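Local structure of alginate lyase, family PL7 (Zobellia galactanivorans, 4BE3) at residues K122-K127 / F137-I142; S104-Q109 / Y261-G266; E6-M11 / D45-K50. The protein acts as an exolytic lyase on alginate, the brown-algal polysaccharide, probably breaking its glycosidic bonds by beta-elimination. All coordinates share one frame; numbering follows the deposited sequence.

Interaction 1. Residues K122-K127 / F137-I142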
loop_
_atom_site.group_PDB
_atom_site.type_symbol
_atom_site.label_atom_id
_atom_site.label_comp_id
_atom_site.label_asym_id
_atom_site.label_seq_id
_atom_site.Cartn_x
_atom_site.Cartn_y
_atom_site.Cartn_z
ATOM N N LYS A 122 -19.611 3.612 -1.152
ATOM C CA LYS A 122 -19.881 4.755 -0.302
ATOM C C LYS A 122 -20.929 4.149 0.718
ATOM O O LYS A 122 -21.900 3.461 0.267
ATOM C CB LYS A 122 -20.617 5.896 -1.033
ATOM C CG LYS A 122 -19.580 6.642 -1.907
ATOM C CD LYS A 122 -20.246 7.958 -2.491
ATOM C CE LYS A 122 -21.372 7.605 -3.500
ATOM N NZ LYS A 122 -21.065 6.777 -4.727
ATOM N N ILE A 123 -20.660 4.303 1.985
ATOM C CA ILE A 123 -21.634 3.797 3.037
ATOM C C ILE A 123 -22.397 5.061 3.459
ATOM O O ILE A 123 -21.844 6.083 3.911
ATOM C CB ILE A 123 -20.866 3.213 4.227
ATOM C CG1 ILE A 123 -20.020 2.003 3.709
ATOM C CG2 ILE A 123 -21.805 2.839 5.344
ATOM C CD1 ILE A 123 -19.049 1.510 4.900
ATOM N N PHE A 124 -23.756 4.893 3.435
ATOM C CA PHE A 124 -24.652 6.028 3.778
ATOM C C PHE A 124 -25.425 5.732 5.056
ATOM O O PHE A 124 -25.777 4.562 5.316
ATOM C CB PHE A 124 -25.756 6.064 2.683
ATOM C CG PHE A 124 -25.316 6.581 1.342
ATOM C CD1 PHE A 124 -24.521 5.807 0.439
ATOM C CD2 PHE A 124 -25.818 7.878 0.943
ATOM C CE1 PHE A 124 -24.182 6.295 -0.833
ATOM C CE2 PHE A 124 -25.509 8.295 -0.365
ATOM C CZ PHE A 124 -24.702 7.580 -1.214
ATOM N N TYR A 125 -25.835 6.827 5.706
ATOM C CA TYR A 125 -26.877 6.735 6.761
ATOM C C TYR A 125 -27.899 7.786 6.220
ATOM O O TYR A 125 -27.532 8.920 5.909
ATOM C CB TYR A 125 -26.298 7.164 8.128
ATOM C CG TYR A 125 -27.441 7.333 9.134
ATOM C CD1 TYR A 125 -28.185 8.527 9.229
ATOM C CD2 TYR A 125 -27.785 6.255 9.949
ATOM C CE1 TYR A 125 -29.209 8.615 10.157
ATOM C CE2 TYR A 125 -28.781 6.344 10.946
ATOM C CZ TYR A 125 -29.501 7.525 10.964
ATOM O OH TYR A 125 -30.579 7.590 11.868
ATOM N N LYS A 126 -29.189 7.354 6.114
ATOM C CA LYS A 126 -30.235 8.275 5.623
ATOM C C LYS A 126 -31.447 8.206 6.602
ATOM O O LYS A 126 -31.864 7.083 7.009
ATOM C CB LYS A 126 -30.617 7.766 4.269
ATOM C CG LYS A 126 -31.848 8.628 3.678
ATOM C CD LYS A 126 -32.054 8.121 2.242
ATOM C CE LYS A 126 -33.413 8.753 1.724
ATOM N NZ LYS A 126 -33.649 8.266 0.293
ATOM N N LYS A 127 -31.987 9.378 6.962
ATOM C CA LYS A 127 -33.134 9.306 7.909
ATOM C C LYS A 127 -34.082 10.425 7.471
ATOM O O LYS A 127 -33.730 11.571 7.414
ATOM C CB LYS A 127 -32.679 9.477 9.381
ATOM C CG LYS A 127 -33.903 9.257 10.347
ATOM C CD LYS A 127 -33.592 9.669 11.769
ATOM C CE LYS A 127 -33.587 11.160 11.936
ATOM N NZ LYS A 127 -34.958 11.819 11.592
ATOM N N PHE A 137 -27.026 1.940 4.255
ATOM C CA PHE A 137 -26.979 1.140 3.071
ATOM C C PHE A 137 -25.655 1.469 2.367
ATOM O O PHE A 137 -24.977 2.463 2.782
ATOM C CB PHE A 137 -28.111 1.473 2.042
ATOM C CG PHE A 137 -28.305 2.943 1.769
ATOM C CD1 PHE A 137 -27.572 3.549 0.686
ATOM C CD2 PHE A 137 -29.352 3.651 2.438
ATOM C CE1 PHE A 137 -27.798 4.925 0.278
ATOM C CE2 PHE A 137 -29.541 5.054 2.075
ATOM C CZ PHE A 137 -28.814 5.623 1.021
ATOM N N TRP A 138 -25.231 0.669 1.423
ATOM C CA TRP A 138 -23.953 1.028 0.762
ATOM C C TRP A 138 -24.108 0.965 -0.735
ATOM O O TRP A 138 -24.846 0.117 -1.231
ATOM C CB TRP A 138 -22.812 0.112 1.253
ATOM C CG TRP A 138 -22.985 -1.313 0.831
ATOM C CD1 TRP A 138 -23.710 -2.281 1.528
ATOM C CD2 TRP A 138 -22.372 -1.982 -0.327
ATOM N NE1 TRP A 138 -23.558 -3.501 0.922
ATOM C CE2 TRP A 138 -22.773 -3.384 -0.214
ATOM C CE3 TRP A 138 -21.510 -1.554 -1.377
ATOM C CZ2 TRP A 138 -22.384 -4.376 -1.146
ATOM C CZ3 TRP A 138 -21.111 -2.565 -2.300
ATOM C CH2 TRP A 138 -21.545 -3.908 -2.191
ATOM N N ASN A 139 -23.407 1.835 -1.456
ATOM C CA ASN A 139 -23.609 1.918 -2.936
ATOM C C ASN A 139 -22.265 1.515 -3.616
ATOM O O ASN A 139 -21.175 1.896 -3.089
ATOM C CB ASN A 139 -23.778 3.367 -3.330
ATOM C CG ASN A 139 -25.212 3.829 -3.064
ATOM O OD1 ASN A 139 -25.905 3.181 -2.283
ATOM N ND2 ASN A 139 -25.623 5.014 -3.694
ATOM N N TYR A 140 -22.381 0.804 -4.725
ATOM C CA TYR A 140 -21.196 0.474 -5.570
ATOM C C TYR A 140 -21.387 1.343 -6.792
ATOM O O TYR A 140 -22.486 1.252 -7.426
ATOM C CB TYR A 140 -21.327 -1.016 -5.958
ATOM C CG TYR A 140 -20.249 -1.359 -6.990
ATOM C CD1 TYR A 140 -18.924 -1.600 -6.533
ATOM C CD2 TYR A 140 -20.578 -1.437 -8.370
ATOM C CE1 TYR A 140 -17.931 -1.947 -7.446
ATOM C CE2 TYR A 140 -19.579 -1.763 -9.322
ATOM C CZ TYR A 140 -18.249 -1.984 -8.787
ATOM O OH TYR A 140 -17.242 -2.299 -9.758
ATOM N N GLU A 141 -20.379 2.140 -7.229
ATOM C CA GLU A 141 -20.572 2.880 -8.467
ATOM C C GLU A 141 -19.793 2.186 -9.570
ATOM O O GLU A 141 -18.607 1.746 -9.349
ATOM C CB GLU A 141 -20.012 4.257 -8.201
ATOM C CG GLU A 141 -20.056 5.095 -9.512
ATOM C CD GLU A 141 -19.696 6.537 -9.165
ATOM O OE1 GLU A 141 -18.768 6.858 -8.331
ATOM O OE2 GLU A 141 -20.368 7.427 -9.776
ATOM N N ILE A 142 -20.380 1.997 -10.772
ATOM C CA ILE A 142 -19.625 1.281 -11.801
ATOM C C ILE A 142 -18.434 2.083 -12.273
ATOM O O ILE A 142 -18.430 3.293 -12.308
ATOM C CB ILE A 142 -20.541 0.873 -13.015
ATOM C CG1 ILE A 142 -21.306 2.105 -13.510
ATOM C CG2 ILE A 142 -21.522 -0.252 -12.613
ATOM C CD1 ILE A 142 -21.827 1.894 -15.002
HETATM O O HOH W 1 -20.147 4.187 -4.471
#

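Interaction 2. Residues S104-Q109 / Y261-G266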
loop_
_atom_site.group_PDB
_atom_site.type_symbol
_atom_site.label_atom_id
_atom_site.label_comp_id
_atom_site.label_asym_id
_atom_site.label_seq_id
_atom_site.Cartn_x
_atom_site.Cartn_y
_atom_site.Cartn_z
ATOM N N SER A 104 -29.290 12.362 3.759
ATOM C CA SER A 104 -28.297 11.271 4.037
ATOM C C SER A 104 -26.867 11.867 4.170
ATOM O O SER A 104 -26.564 13.016 3.779
ATOM C CB SER A 104 -28.264 10.293 2.833
ATOM O OG SER A 104 -27.736 10.722 1.573
ATOM N N VAL A 105 -26.011 11.011 4.622
ATOM C CA VAL A 105 -24.562 11.432 4.834
ATOM C C VAL A 105 -23.730 10.188 4.575
ATOM O O VAL A 105 -24.131 9.057 4.943
ATOM C CB VAL A 105 -24.342 11.985 6.273
ATOM C CG1 VAL A 105 -24.710 10.989 7.384
ATOM C CG2 VAL A 105 -22.856 12.371 6.477
ATOM N N VAL A 106 -22.600 10.342 3.859
ATOM C CA VAL A 106 -21.726 9.130 3.642
ATOM C C VAL A 106 -20.659 9.214 4.748
ATOM O O VAL A 106 -20.026 10.260 4.986
ATOM C CB VAL A 106 -21.108 9.369 2.214
ATOM C CG1 VAL A 106 -19.907 8.373 1.982
ATOM C CG2 VAL A 106 -22.246 8.907 1.206
ATOM N N VAL A 107 -20.456 8.043 5.358
ATOM C CA VAL A 107 -19.673 7.891 6.576
ATOM C C VAL A 107 -18.395 7.029 6.335
ATOM O O VAL A 107 -17.573 6.929 7.261
ATOM C CB VAL A 107 -20.455 7.270 7.726
ATOM C CG1 VAL A 107 -21.594 8.238 8.046
ATOM C CG2 VAL A 107 -21.022 5.875 7.365
ATOM N N GLY A 108 -18.250 6.499 5.145
ATOM C CA GLY A 108 -16.966 5.808 4.714
ATOM C C GLY A 108 -16.985 5.504 3.253
ATOM O O GLY A 108 -18.109 5.345 2.662
ATOM N N GLN A 109 -15.829 5.525 2.558
ATOM C CA GLN A 109 -15.860 5.238 1.170
ATOM C C GLN A 109 -14.497 4.670 0.760
ATOM O O GLN A 109 -13.519 4.819 1.536
ATOM C CB GLN A 109 -15.960 6.499 0.304
ATOM C CG GLN A 109 -16.338 7.743 0.858
ATOM C CD GLN A 109 -16.283 8.904 -0.160
ATOM O OE1 GLN A 109 -16.387 10.043 0.232
ATOM N NE2 GLN A 109 -16.079 8.603 -1.415
ATOM N N TYR A 261 -19.659 13.202 4.742
ATOM C CA TYR A 261 -19.704 13.736 3.365
ATOM C C TYR A 261 -21.208 13.899 3.157
ATOM O O TYR A 261 -21.939 12.888 2.968
ATOM C CB TYR A 261 -19.124 12.622 2.471
ATOM C CG TYR A 261 -19.203 12.915 0.964
ATOM C CD1 TYR A 261 -19.370 14.225 0.467
ATOM C CD2 TYR A 261 -19.025 11.820 0.066
ATOM C CE1 TYR A 261 -19.328 14.428 -0.944
ATOM C CE2 TYR A 261 -19.001 12.048 -1.304
ATOM C CZ TYR A 261 -19.145 13.304 -1.769
ATOM O OH TYR A 261 -19.110 13.474 -3.146
ATOM N N ASN A 262 -21.645 15.123 3.220
ATOM C CA ASN A 262 -23.126 15.440 3.263
ATOM C C ASN A 262 -23.700 15.196 1.915
ATOM O O ASN A 262 -23.217 15.788 0.985
ATOM C CB ASN A 262 -23.267 16.876 3.614
ATOM C CG ASN A 262 -24.709 17.196 4.106
ATOM O OD1 ASN A 262 -25.594 16.339 3.942
ATOM N ND2 ASN A 262 -24.890 18.339 4.707
ATOM N N GLN A 263 -24.759 14.350 1.766
ATOM C CA GLN A 263 -25.267 14.234 0.407
ATOM C C GLN A 263 -26.527 15.097 0.269
ATOM O O GLN A 263 -27.123 15.078 -0.806
ATOM C CB GLN A 263 -25.808 12.813 0.224
ATOM C CG GLN A 263 -24.694 11.780 0.560
ATOM C CD GLN A 263 -23.553 11.869 -0.446
ATOM O OE1 GLN A 263 -22.381 12.325 -0.051
ATOM N NE2 GLN A 263 -23.751 11.475 -1.643
ATOM N N THR A 264 -26.831 15.917 1.260
ATOM C CA THR A 264 -27.966 16.842 0.997
ATOM C C THR A 264 -27.391 18.242 0.643
ATOM O O THR A 264 -26.616 18.838 1.374
ATOM C CB THR A 264 -28.787 16.997 2.336
ATOM O OG1 THR A 264 -29.316 15.738 2.722
ATOM C CG2 THR A 264 -30.082 17.884 2.000
ATOM N N ASN A 265 -27.699 18.665 -0.555
ATOM C CA ASN A 265 -27.261 19.984 -1.077
ATOM C C ASN A 265 -28.461 20.838 -1.396
ATOM O O ASN A 265 -29.625 20.442 -1.178
ATOM C CB ASN A 265 -26.423 19.749 -2.332
ATOM C CG ASN A 265 -27.166 18.870 -3.319
ATOM O OD1 ASN A 265 -28.182 19.326 -3.855
ATOM N ND2 ASN A 265 -26.651 17.608 -3.599
ATOM N N GLY A 266 -28.182 22.018 -1.961
ATOM C CA GLY A 266 -29.304 22.906 -2.302
ATOM C C GLY A 266 -29.536 22.975 -3.785
ATOM O O GLY A 266 -30.321 23.848 -4.228
HETATM O O HOH W 2 -27.775 15.247 5.077
#

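Interaction 3. Residues E6-M11 / D45-K50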
loop_
_atom_site.group_PDB
_atom_site.type_symbol
_atom_site.label_atom_id
_atom_site.label_comp_id
_atom_site.label_asym_id
_atom_site.label_seq_id
_atom_site.Cartn_x
_atom_site.Cartn_y
_atom_site.Cartn_z
ATOM N N GLU A 6 -5.627 12.850 19.389
ATOM C CA GLU A 6 -5.452 12.123 20.657
ATOM C C GLU A 6 -6.311 10.875 20.712
ATOM O O GLU A 6 -6.115 10.046 21.571
ATOM C CB GLU A 6 -5.832 12.997 21.830
ATOM C CG GLU A 6 -4.863 14.220 21.953
ATOM C CD GLU A 6 -5.218 15.188 23.073
ATOM O OE1 GLU A 6 -5.383 14.742 24.245
ATOM O OE2 GLU A 6 -5.374 16.429 22.751
ATOM N N LEU A 7 -7.343 10.832 19.813
ATOM C CA LEU A 7 -8.290 9.619 19.761
ATOM C C LEU A 7 -8.019 8.679 18.605
ATOM O O LEU A 7 -8.475 7.605 18.610
ATOM C CB LEU A 7 -9.730 10.155 19.651
ATOM C CG LEU A 7 -10.240 11.090 20.704
ATOM C CD1 LEU A 7 -11.706 11.629 20.534
ATOM C CD2 LEU A 7 -9.992 10.450 22.053
ATOM N N ILE A 8 -7.224 9.095 17.635
ATOM C CA ILE A 8 -6.949 8.327 16.451
ATOM C C ILE A 8 -5.421 8.309 16.259
ATOM O O ILE A 8 -4.809 9.203 15.658
ATOM C CB ILE A 8 -7.609 8.995 15.204
ATOM C CG1 ILE A 8 -9.150 9.057 15.407
ATOM C CG2 ILE A 8 -7.290 8.188 13.883
ATOM C CD1 ILE A 8 -9.768 9.786 14.199
ATOM N N PRO A 9 -4.844 7.228 16.609
ATOM C CA PRO A 9 -3.385 7.148 16.606
ATOM C C PRO A 9 -2.801 7.174 15.237
ATOM O O PRO A 9 -1.603 7.457 15.101
ATOM C CB PRO A 9 -3.128 5.800 17.228
ATOM C CG PRO A 9 -4.351 5.319 17.856
ATOM C CD PRO A 9 -5.510 6.181 17.405
ATOM N N GLN A 10 -3.583 6.802 14.199
ATOM C CA GLN A 10 -3.077 6.935 12.870
ATOM C C GLN A 10 -3.486 8.225 12.238
ATOM O O GLN A 10 -3.526 8.309 10.996
ATOM C CB GLN A 10 -3.740 5.781 12.025
ATOM C CG GLN A 10 -3.154 4.423 12.536
ATOM C CD GLN A 10 -3.972 3.312 11.834
ATOM O OE1 GLN A 10 -5.194 3.451 11.694
ATOM N NE2 GLN A 10 -3.345 2.267 11.489
ATOM N N MET A 11 -3.649 9.286 13.016
ATOM C CA MET A 11 -4.121 10.521 12.427
ATOM C C MET A 11 -3.162 11.034 11.383
ATOM O O MET A 11 -3.616 11.668 10.363
ATOM C CB MET A 11 -4.508 11.496 13.518
ATOM C CG MET A 11 -5.013 12.724 12.954
ATOM S SD MET A 11 -6.776 12.731 13.226
ATOM C CE MET A 11 -7.414 11.751 12.092
ATOM N N ASP A 45 -14.758 9.837 24.516
ATOM C CA ASP A 45 -14.454 10.989 23.676
ATOM C C ASP A 45 -14.759 10.579 22.186
ATOM O O ASP A 45 -14.474 9.423 21.817
ATOM C CB ASP A 45 -12.999 11.290 23.818
ATOM C CG ASP A 45 -12.694 11.868 25.259
ATOM O OD1 ASP A 45 -13.443 12.756 25.688
ATOM O OD2 ASP A 45 -11.736 11.411 25.859
ATOM N N TRP A 46 -15.204 11.537 21.369
ATOM C CA TRP A 46 -15.582 11.208 19.975
ATOM C C TRP A 46 -14.964 12.258 19.092
ATOM O O TRP A 46 -14.881 13.416 19.481
ATOM C CB TRP A 46 -17.188 11.331 19.838
ATOM C CG TRP A 46 -17.935 10.352 20.659
ATOM C CD1 TRP A 46 -18.326 10.466 22.005
ATOM C CD2 TRP A 46 -18.466 9.055 20.214
ATOM N NE1 TRP A 46 -18.945 9.289 22.431
ATOM C CE2 TRP A 46 -19.093 8.428 21.404
ATOM C CE3 TRP A 46 -18.504 8.391 18.987
ATOM C CZ2 TRP A 46 -19.687 7.156 21.353
ATOM C CZ3 TRP A 46 -19.114 7.110 18.929
ATOM C CH2 TRP A 46 -19.712 6.531 20.082
ATOM N N VAL A 47 -14.588 11.872 17.877
ATOM C CA VAL A 47 -14.136 12.781 16.930
ATOM C C VAL A 47 -15.398 13.197 16.120
ATOM O O VAL A 47 -16.079 12.257 15.581
ATOM C CB VAL A 47 -13.178 12.084 15.960
ATOM C CG1 VAL A 47 -12.792 13.065 14.887
ATOM C CG2 VAL A 47 -11.929 11.533 16.763
ATOM N N VAL A 48 -15.665 14.498 16.067
ATOM C CA VAL A 48 -16.875 14.960 15.418
ATOM C C VAL A 48 -16.507 15.419 14.062
ATOM O O VAL A 48 -15.576 16.222 13.933
ATOM C CB VAL A 48 -17.503 16.121 16.203
ATOM C CG1 VAL A 48 -18.752 16.742 15.502
ATOM C CG2 VAL A 48 -17.941 15.707 17.606
ATOM N N PHE A 49 -17.313 15.072 13.014
ATOM C CA PHE A 49 -17.164 15.685 11.769
ATOM C C PHE A 49 -18.533 16.366 11.499
ATOM O O PHE A 49 -19.612 15.639 11.566
ATOM C CB PHE A 49 -17.025 14.602 10.671
ATOM C CG PHE A 49 -15.708 13.811 10.818
ATOM C CD1 PHE A 49 -15.629 12.758 11.725
ATOM C CD2 PHE A 49 -14.593 14.172 10.026
ATOM C CE1 PHE A 49 -14.379 12.056 11.934
ATOM C CE2 PHE A 49 -13.379 13.463 10.165
ATOM C CZ PHE A 49 -13.305 12.396 11.091
ATOM N N LYS A 50 -18.504 17.664 11.235
ATOM C CA LYS A 50 -19.778 18.375 11.093
ATOM C C LYS A 50 -19.629 19.181 9.817
ATOM O O LYS A 50 -18.525 19.729 9.514
ATOM C CB LYS A 50 -19.964 19.215 12.299
ATOM C CG LYS A 50 -21.368 19.973 12.278
ATOM C CD LYS A 50 -21.443 20.910 13.503
ATOM C CE LYS A 50 -22.880 21.473 13.520
ATOM N NZ LYS A 50 -23.120 22.228 14.790
#

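Interaction 1. Residues K122-K127 / F137-I142
Phe124 and Phe137 form a pair on one face of an antiparallel beta hairpin, made by strands 121-126 and 133-141 in the jelly-roll sandwich of the PL7 lyases. The two rings are close to parallel, 20° apart, but offset so far, with centroids 4.7 Å apart, that little of one ring lies above the other. The pair also has a CH-pi contact: Phe124 CB stands over the Phe137 ring, 3.6 Å from its centroid. Phe137 CG lies between its own backbone N and carbonyl carbon (chi1 47°), which folds the ring over toward the neighbouring strand. There Lys126 also flanks it, with CB 3.7 Å from Phe137 CE2. Beneath the rings the backbones of this hydrogen-bonded pair are joined twice, by Phe124 N to Phe137 O at 2.8 Å and by Phe137 N to Phe124 O at 3.1 Å.

Further along the same face, Asn139 brings its amide to the far part of the Phe124 ring, ND2 lying 3.5 Å from Phe124 CE1. This amide is fixed by Ser155 and Asp153 of the next strand. Asp153 also forms a salt bridge with Lys122, as does Glu119, and these acidic partners probably stabilise the charge of the buried ammonium. The backbones of Lys122 and Asn139 are hydrogen-bonded in both directions, and a water adds a further link, accepting from Lys122 NZ at 2.8 Å and donating to Asn139 O at 2.9 Å.

Interaction 2. Residues S104-Q109 / Y261-G266
The ring of Tyr261 and the side-chain amide of Gln109 meet with their planes almost parallel, 7° apart, although the amide comes in obliquely near CD2. One terminal atom of the Gln263 amide lies over the centre of one face of the same ring, and Arg65 makes a cation-pi contact with the Tyr261 ring. Val106 also approaches the ring obliquely. This is an antiparallel pairing of strands 104-112 and 260-262 in the PL7 jelly roll, and it reaches the ligand pocket: the side chain of Gln109 is about 5 Å from the bound tartrate, which Arg65 helps to surround. Gln109 opens the Gln-Ile-His signature of the family, whose last residue, His111, also lines that pocket.

Val106 and Tyr261 form a hydrogen-bonded pair, with Val106 N to Tyr261 O at 2.8 Å and Tyr261 N to Val106 O at 3.0 Å. Their side chains run alongside each other, CB to CB 3.8 Å apart. The Gln263 chain bends at chi2 (-66°), which carries its CD back to 3.6 Å from Val106 CG2. Where the second strand ends, Gln263 N still reaches Ser104 O at 3.0 Å, while Asn262 makes an Asx turn, its OD1 accepting from Thr264 N and its ND2 hydrogen-bonded to Asn53. A water then bridges the two segments, donating to Ser104 O at 2.9 Å and to Asn262 OD1 at 2.7 Å.

Interaction 3. Residues E6-M11 / D45-K50
Leu7 turns CG away from its carbonyl carbon (chi1 -57°), and an extended chi2 carries CD1 onto the start of strand 44-52. On that strand, Val47 has CG1 opposite the backbone N (chi1 176°), which puts CG2 in position to meet both Leu7 and Ile8. Leu7 does most of the touching: its CD1 rests 3.5 Å from Asp45 CB and 3.8 Å from Val47 CG2, while CD2 lies 3.6 Å from Asp45 CB, and the isobutyl fork thus straddles the Asp45 methylene. Ile8 crosses Val47 at about a right angle, with its CD1 3.8 Å from Val47 CG2. The contact is van der Waals packing, with no hydrogen bond between the two segments. The carboxylate of Asp45 is engaged by other residues, in a hydrogen bond with His40 and a salt bridge with Lys2, while its methylene packs on Leu7. Beyond Ile8 the chain bends in a type I turn to Met11, whose side chain touches Leu68. Phe49, two residues past Val47, reaches Leu68 as well, and Leu68 lies on strand 65-70 of the other sheet. The N-terminal loop is therefore packed along the border between the two sheets of a beta-sandwich, here the jelly roll of the concanavalin-like clan.

Overall arrangement
From the N terminus, interaction 3 comes first, joining the opening loop to strand 44-52 of the seven-stranded sheet and closing a loop that contains strands 14-17, 23-24 and 36-41. It is complete before the others begin, and its centre lies about 23 Å from that of interaction 1 and about 19 Å from that of interaction 2. Interaction 2 then spans a long excursion, from strand 104-112 to strand 260-262, and interaction 1, a local hairpin, falls within it. These two touch: Ile123 probably hydrogen-bonds to Val107 and Gly108, making 260-262, 104-112, 121-126 and 133-141 consecutive neighbours in the sheet near the tartrate.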